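Local coordinates for like-Sm ribonucleoprotein core (Methanococcus vannielii SB, PDB 5MKI), which probably binds RNA as a heptameric ring of the Sm/LSm family, and binds uridine monophosphate, at residues 19-24 against 65-70. Residues are numbered along the deposited sequence; the frame is centred on the assembly and turned at random.
Sequences VTVYLK and DNVLYV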
loop_
_atom_site.group_PDB
_atom_site.type_symbol
_atom_site.label_atom_id
_atom_site.label_comp_id
_atom_site.label_asym_id
_atom_site.label_seq_id
_atom_site.Cartn_x
_atom_site.Cartn_y
_atom_site.Cartn_z
ATOM N N VAL A 19 24.796 -1.954 11.190
ATOM C CA VAL A 19 23.407 -1.897 11.627
ATOM C C VAL A 19 22.725 -3.213 11.287
ATOM O O VAL A 19 23.152 -3.954 10.404
ATOM C CB VAL A 19 22.641 -0.705 11.010
ATOM C CG1 VAL A 19 23.356 0.605 11.375
ATOM C CG2 VAL A 19 22.485 -0.874 9.481
ATOM N N THR A 20 21.667 -3.501 12.026
ATOM C CA THR A 20 20.803 -4.647 11.787
ATOM C C THR A 20 19.446 -4.129 11.324
ATOM O O THR A 20 18.778 -3.406 12.068
ATOM C CB THR A 20 20.655 -5.488 13.055
ATOM O OG1 THR A 20 21.960 -5.833 13.526
ATOM C CG2 THR A 20 19.864 -6.760 12.786
ATOM N N VAL A 21 19.056 -4.488 10.105
ATOM C CA VAL A 21 17.766 -4.096 9.531
ATOM C C VAL A 21 16.819 -5.281 9.646
ATOM O O VAL A 21 17.011 -6.300 8.976
ATOM C CB VAL A 21 17.895 -3.646 8.067
ATOM C CG1 VAL A 21 16.509 -3.181 7.523
ATOM C CG2 VAL A 21 18.923 -2.543 7.924
ATOM N N TYR A 22 15.790 -5.144 10.480
ATOM C CA TYR A 22 14.718 -6.133 10.582
ATOM C C TYR A 22 13.644 -5.876 9.522
ATOM O O TYR A 22 13.113 -4.766 9.423
ATOM C CB TYR A 22 14.067 -6.094 11.964
ATOM C CG TYR A 22 14.964 -6.528 13.106
ATOM C CD1 TYR A 22 15.899 -5.654 13.657
ATOM C CD2 TYR A 22 14.864 -7.808 13.643
ATOM C CE1 TYR A 22 16.713 -6.050 14.708
ATOM C CE2 TYR A 22 15.669 -8.210 14.702
ATOM C CZ TYR A 22 16.594 -7.330 15.228
ATOM O OH TYR A 22 17.401 -7.730 16.279
ATOM N N LEU A 23 13.300 -6.914 8.769
ATOM C CA LEU A 23 12.347 -6.831 7.675
ATOM C C LEU A 23 11.000 -7.417 8.091
ATOM O O LEU A 23 10.904 -8.214 9.029
ATOM C CB LEU A 23 12.889 -7.559 6.447
ATOM C CG LEU A 23 14.203 -7.004 5.891
ATOM C CD1 LEU A 23 14.551 -7.692 4.561
ATOM C CD2 LEU A 23 14.098 -5.493 5.713
ATOM N N LYS A 24 9.953 -7.020 7.359
ATOM C CA LYS A 24 8.589 -7.408 7.722
ATOM C C LYS A 24 8.388 -8.916 7.699
ATOM O O LYS A 24 7.534 -9.438 8.426
ATOM C CB LYS A 24 7.588 -6.742 6.780
ATOM C CG LYS A 24 7.435 -5.257 6.984
ATOM C CD LYS A 24 6.576 -4.665 5.887
ATOM C CE LYS A 24 6.149 -3.245 6.227
ATOM N NZ LYS A 24 7.325 -2.307 6.288
ATOM N N ASP A 65 10.365 0.104 2.230
ATOM C CA ASP A 65 9.009 -0.358 2.522
ATOM C C ASP A 65 8.982 -1.756 3.127
ATOM O O ASP A 65 7.950 -2.164 3.673
ATOM C CB ASP A 65 8.136 -0.348 1.259
ATOM C CG ASP A 65 8.309 -1.605 0.417
ATOM O OD1 ASP A 65 9.455 -2.096 0.299
ATOM O OD2 ASP A 65 7.303 -2.115 -0.121
ATOM N N ASN A 66 10.076 -2.508 3.025
ATOM C CA ASN A 66 10.164 -3.812 3.666
ATOM C C ASN A 66 10.551 -3.715 5.142
ATOM O O ASN A 66 10.470 -4.723 5.852
ATOM C CB ASN A 66 11.184 -4.701 2.935
ATOM C CG ASN A 66 10.878 -4.870 1.435
ATOM O OD1 ASN A 66 9.914 -5.527 1.070
ATOM N ND2 ASN A 66 11.724 -4.302 0.571
ATOM N N VAL A 67 10.955 -2.538 5.620
ATOM C CA VAL A 67 11.658 -2.436 6.903
ATOM C C VAL A 67 10.657 -2.421 8.049
ATOM O O VAL A 67 9.664 -1.686 8.019
ATOM C CB VAL A 67 12.552 -1.188 6.942
ATOM C CG1 VAL A 67 13.113 -0.973 8.367
ATOM C CG2 VAL A 67 13.700 -1.330 5.932
ATOM N N LEU A 68 10.925 -3.241 9.064
ATOM C CA LEU A 68 10.171 -3.241 10.309
ATOM C C LEU A 68 10.779 -2.238 11.287
ATOM O O LEU A 68 10.120 -1.268 11.678
ATOM C CB LEU A 68 10.153 -4.659 10.897
ATOM C CG LEU A 68 9.053 -5.071 11.874
ATOM C CD1 LEU A 68 7.679 -4.991 11.197
ATOM C CD2 LEU A 68 9.327 -6.487 12.391
ATOM N N TYR A 69 12.040 -2.458 11.677
ATOM C CA TYR A 69 12.831 -1.482 12.425
ATOM C C TYR A 69 14.310 -1.756 12.186
ATOM O O TYR A 69 14.697 -2.858 11.792
ATOM C CB TYR A 69 12.530 -1.499 13.932
ATOM C CG TYR A 69 12.132 -2.833 14.550
ATOM C CD1 TYR A 69 13.061 -3.866 14.732
ATOM C CD2 TYR A 69 10.838 -3.041 14.993
ATOM C CE1 TYR A 69 12.679 -5.078 15.308
ATOM C CE2 TYR A 69 10.455 -4.233 15.570
ATOM C CZ TYR A 69 11.369 -5.248 15.733
ATOM O OH TYR A 69 10.945 -6.429 16.314
ATOM N N VAL A 70 15.128 -0.733 12.417
ATOM C CA VAL A 70 16.580 -0.821 12.301
ATOM C C VAL A 70 17.182 -0.667 13.698
ATOM O O VAL A 70 16.806 0.249 14.446
ATOM C CB VAL A 70 17.128 0.242 11.328
ATOM C CG1 VAL A 70 18.604 0.078 11.148
ATOM C CG2 VAL A 70 16.420 0.147 9.962
#
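A classic beta bulge, L68 and Y69 both opposite Y22, joins the antiparallel strands 18-23 and 67-71 of the curled sheet of the Sm fold. Y22 N donates to Y69 O (2.9 Å), while Y22 O takes a short bond from L68 N (2.7 Å) and a weak one from Y69 N. Past the bulge, K24 N bonds to N66 O at 2.8 Å. On one face of the sheet, Y69 lays CE1 over a face of the Y22 ring, 3.5 Å from Y22 CG and offset toward the rim; the ring planes meet at 57°. Replacing Y22 with an alanine would probably leave the Y69 ring without this support and freer to turn. On the face carrying V21 and V70, V21 CG1, anti to its own N (chi1 -178°), meets V67 CG2 at 3.7 Å, the two side chains crossing at about a right angle. Y69 and V70 pair with a strand of a neighbouring subunit; N66, whose ND2 bonds to R63 O, takes a bond at OD1 from K24 NZ of a third subunit. Beside D65, part of the UMP site, K24 bends at chi4 (65°), and NZ hydrogen-bonds to D65 O (2.7 Å) and V67 O (3.0 Å), above both carbonyl planes.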